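Local coordinates for conjugal transfer protein (Escherichia coli, PDB 5I97) that probably serves as the VirB8-like inner-membrane component of the pKM101 type IV secretion system, which carries out conjugal DNA transfer, at residues A[128-133]-A[151-156]. Numbering follows the deposited sequence.
Sequences AIMGYE and FRVTSY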
loop_
_atom_site.group_PDB
_atom_site.type_symbol
_atom_site.label_atom_id
_atom_site.label_comp_id
_atom_site.label_asym_id
_atom_site.label_seq_id
_atom_site.Cartn_x
_atom_site.Cartn_y
_atom_site.Cartn_z
ATOM N N ALA A 128 -20.212 3.167 -11.440
ATOM C CA ALA A 128 -19.809 3.537 -12.787
ATOM C C ALA A 128 -20.646 2.796 -13.828
ATOM O O ALA A 128 -20.621 1.566 -13.895
ATOM C CB ALA A 128 -18.339 3.247 -12.994
ATOM N N ILE A 129 -21.420 3.550 -14.604
ATOM C CA ILE A 129 -22.171 2.991 -15.728
ATOM C C ILE A 129 -21.379 3.167 -17.019
ATOM O O ILE A 129 -21.138 4.283 -17.458
ATOM C CB ILE A 129 -23.548 3.654 -15.891
ATOM C CG1 ILE A 129 -24.323 3.637 -14.569
ATOM C CG2 ILE A 129 -24.328 2.992 -17.019
ATOM C CD1 ILE A 129 -24.611 2.259 -14.046
ATOM N N MET A 130 -20.986 2.067 -17.636
ATOM C CA MET A 130 -20.041 2.143 -18.737
ATOM C C MET A 130 -20.583 1.517 -20.009
ATOM O O MET A 130 -21.274 0.504 -19.966
ATOM C CB MET A 130 -18.739 1.453 -18.341
ATOM C CG MET A 130 -18.262 1.796 -16.941
ATOM S SD MET A 130 -16.810 0.859 -16.474
ATOM C CE MET A 130 -15.663 1.325 -17.768
ATOM N N GLY A 131 -20.260 2.123 -21.142
ATOM C CA GLY A 131 -20.499 1.509 -22.435
ATOM C C GLY A 131 -19.155 1.081 -22.987
ATOM O O GLY A 131 -18.175 1.798 -22.829
ATOM N N TYR A 132 -19.081 -0.104 -23.578
ATOM C CA TYR A 132 -17.816 -0.582 -24.108
ATOM C C TYR A 132 -17.970 -1.431 -25.373
ATOM O O TYR A 132 -19.069 -1.830 -25.752
ATOM C CB TYR A 132 -17.064 -1.374 -23.044
ATOM C CG TYR A 132 -17.695 -2.692 -22.694
ATOM C CD1 TYR A 132 -18.731 -2.761 -21.784
ATOM C CD2 TYR A 132 -17.259 -3.872 -23.279
ATOM C CE1 TYR A 132 -19.315 -3.964 -21.466
ATOM C CE2 TYR A 132 -17.831 -5.071 -22.969
ATOM C CZ TYR A 132 -18.858 -5.116 -22.064
ATOM O OH TYR A 132 -19.435 -6.325 -21.742
ATOM N N GLU A 133 -16.858 -1.554 -26.093
ATOM C CA GLU A 133 -16.780 -2.309 -27.338
ATOM C C GLU A 133 -15.314 -2.591 -27.652
ATOM O O GLU A 133 -14.427 -1.962 -27.075
ATOM C CB GLU A 133 -17.427 -1.528 -28.483
ATOM C CG GLU A 133 -16.769 -0.188 -28.769
ATOM C CD GLU A 133 -17.389 0.523 -29.956
ATOM O OE1 GLU A 133 -18.573 0.262 -30.256
ATOM O OE2 GLU A 133 -16.692 1.343 -30.589
ATOM N N PHE A 151 -9.760 -2.602 -26.804
ATOM C CA PHE A 151 -10.868 -2.306 -25.912
ATOM C C PHE A 151 -11.082 -0.805 -25.832
ATOM O O PHE A 151 -10.126 -0.039 -25.799
ATOM C CB PHE A 151 -10.589 -2.880 -24.517
ATOM C CG PHE A 151 -11.553 -2.424 -23.455
ATOM C CD1 PHE A 151 -12.777 -3.049 -23.295
ATOM C CD2 PHE A 151 -11.216 -1.395 -22.593
ATOM C CE1 PHE A 151 -13.656 -2.638 -22.305
ATOM C CE2 PHE A 151 -12.089 -0.983 -21.607
ATOM C CZ PHE A 151 -13.310 -1.599 -21.464
ATOM N N ARG A 152 -12.332 -0.380 -25.822
ATOM C CA ARG A 152 -12.585 1.025 -25.602
ATOM C C ARG A 152 -13.934 1.257 -24.945
ATOM O O ARG A 152 -14.904 0.537 -25.191
ATOM C CB ARG A 152 -12.454 1.834 -26.895
ATOM C CG ARG A 152 -13.622 1.803 -27.847
ATOM C CD ARG A 152 -13.247 2.612 -29.089
ATOM N NE ARG A 152 -14.330 2.736 -30.059
ATOM C CZ ARG A 152 -14.244 3.457 -31.174
ATOM N NH1 ARG A 152 -13.136 4.135 -31.445
ATOM N NH2 ARG A 152 -15.275 3.517 -32.007
ATOM N N VAL A 153 -13.954 2.266 -24.080
ATOM C CA VAL A 153 -15.143 2.691 -23.380
ATOM C C VAL A 153 -15.861 3.736 -24.222
ATOM O O VAL A 153 -15.250 4.713 -24.673
ATOM C CB VAL A 153 -14.786 3.279 -21.999
ATOM C CG1 VAL A 153 -16.007 3.872 -21.318
ATOM C CG2 VAL A 153 -14.127 2.228 -21.134
ATOM N N THR A 154 -17.160 3.534 -24.424
ATOM C CA THR A 154 -17.955 4.370 -25.322
ATOM C C THR A 154 -18.849 5.364 -24.594
ATOM O O THR A 154 -19.368 6.299 -25.196
ATOM C CB THR A 154 -18.838 3.507 -26.243
ATOM O OG1 THR A 154 -19.789 2.785 -25.455
ATOM C CG2 THR A 154 -17.988 2.532 -27.013
ATOM N N SER A 155 -19.097 5.110 -23.316
ATOM C CA SER A 155 -19.774 6.078 -22.473
ATOM C C SER A 155 -19.354 5.827 -21.036
ATOM O O SER A 155 -19.036 4.703 -20.669
ATOM C CB SER A 155 -21.286 6.014 -22.637
ATOM O OG SER A 155 -21.822 4.893 -21.982
ATOM N N TYR A 156 -19.317 6.878 -20.227
ATOM C CA TYR A 156 -18.801 6.744 -18.883
ATOM C C TYR A 156 -19.385 7.796 -17.967
ATOM O O TYR A 156 -19.215 8.993 -18.172
ATOM C CB TYR A 156 -17.278 6.844 -18.896
ATOM C CG TYR A 156 -16.620 6.505 -17.577
ATOM C CD1 TYR A 156 -16.397 5.187 -17.216
ATOM C CD2 TYR A 156 -16.208 7.500 -16.710
ATOM C CE1 TYR A 156 -15.793 4.870 -16.028
ATOM C CE2 TYR A 156 -15.599 7.194 -15.520
ATOM C CZ TYR A 156 -15.396 5.876 -15.184
ATOM O OH TYR A 156 -14.794 5.551 -14.005
HETATM O O HOH W 1 -22.517 5.340 -19.604
#
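Glu133 and Arg152 run side by side from neighbouring antiparallel strands, their carboxylate and guanidinium planes only 8° apart. The side-on edge of the guanidinium meets a single oxygen: NE of Arg152 lies 2.8 Å from OE2 of Glu133, on its anti lone pair, and NH2 of Arg152 donates to the same oxygen at 3.0 Å. Glu133 CG sits between its backbone N and carbonyl carbon (chi1 61°), and the chain then extends across the Thr154 methyl, with CG of Glu133 3.5 Å from CG2 of Thr154. A lysine in place of Arg152, with one nitrogen, would probably leave the Glu133 carboxylate freer to turn. On the other face, Met130 lies alongside Tyr156, its SD at the ring edge in a Met-aromatic contact, while its CE reaches CG2 of Val153 at 3.8 Å. Next to them CE1 of Phe151 packs on CB of Tyr132. Thr154 and Ser155 both oppose Gly131 in a classic beta bulge, Thr154 N reaching Gly131 O from above the carbonyl plane. The pairing thus gives these strands a largely aromatic and aliphatic face against helix 27-42, its tyrosine hydroxyls hydrogen-bonded to Asp30 and Glu42, and a polar reverse where one carboxylate oxygen takes both arginine bonds.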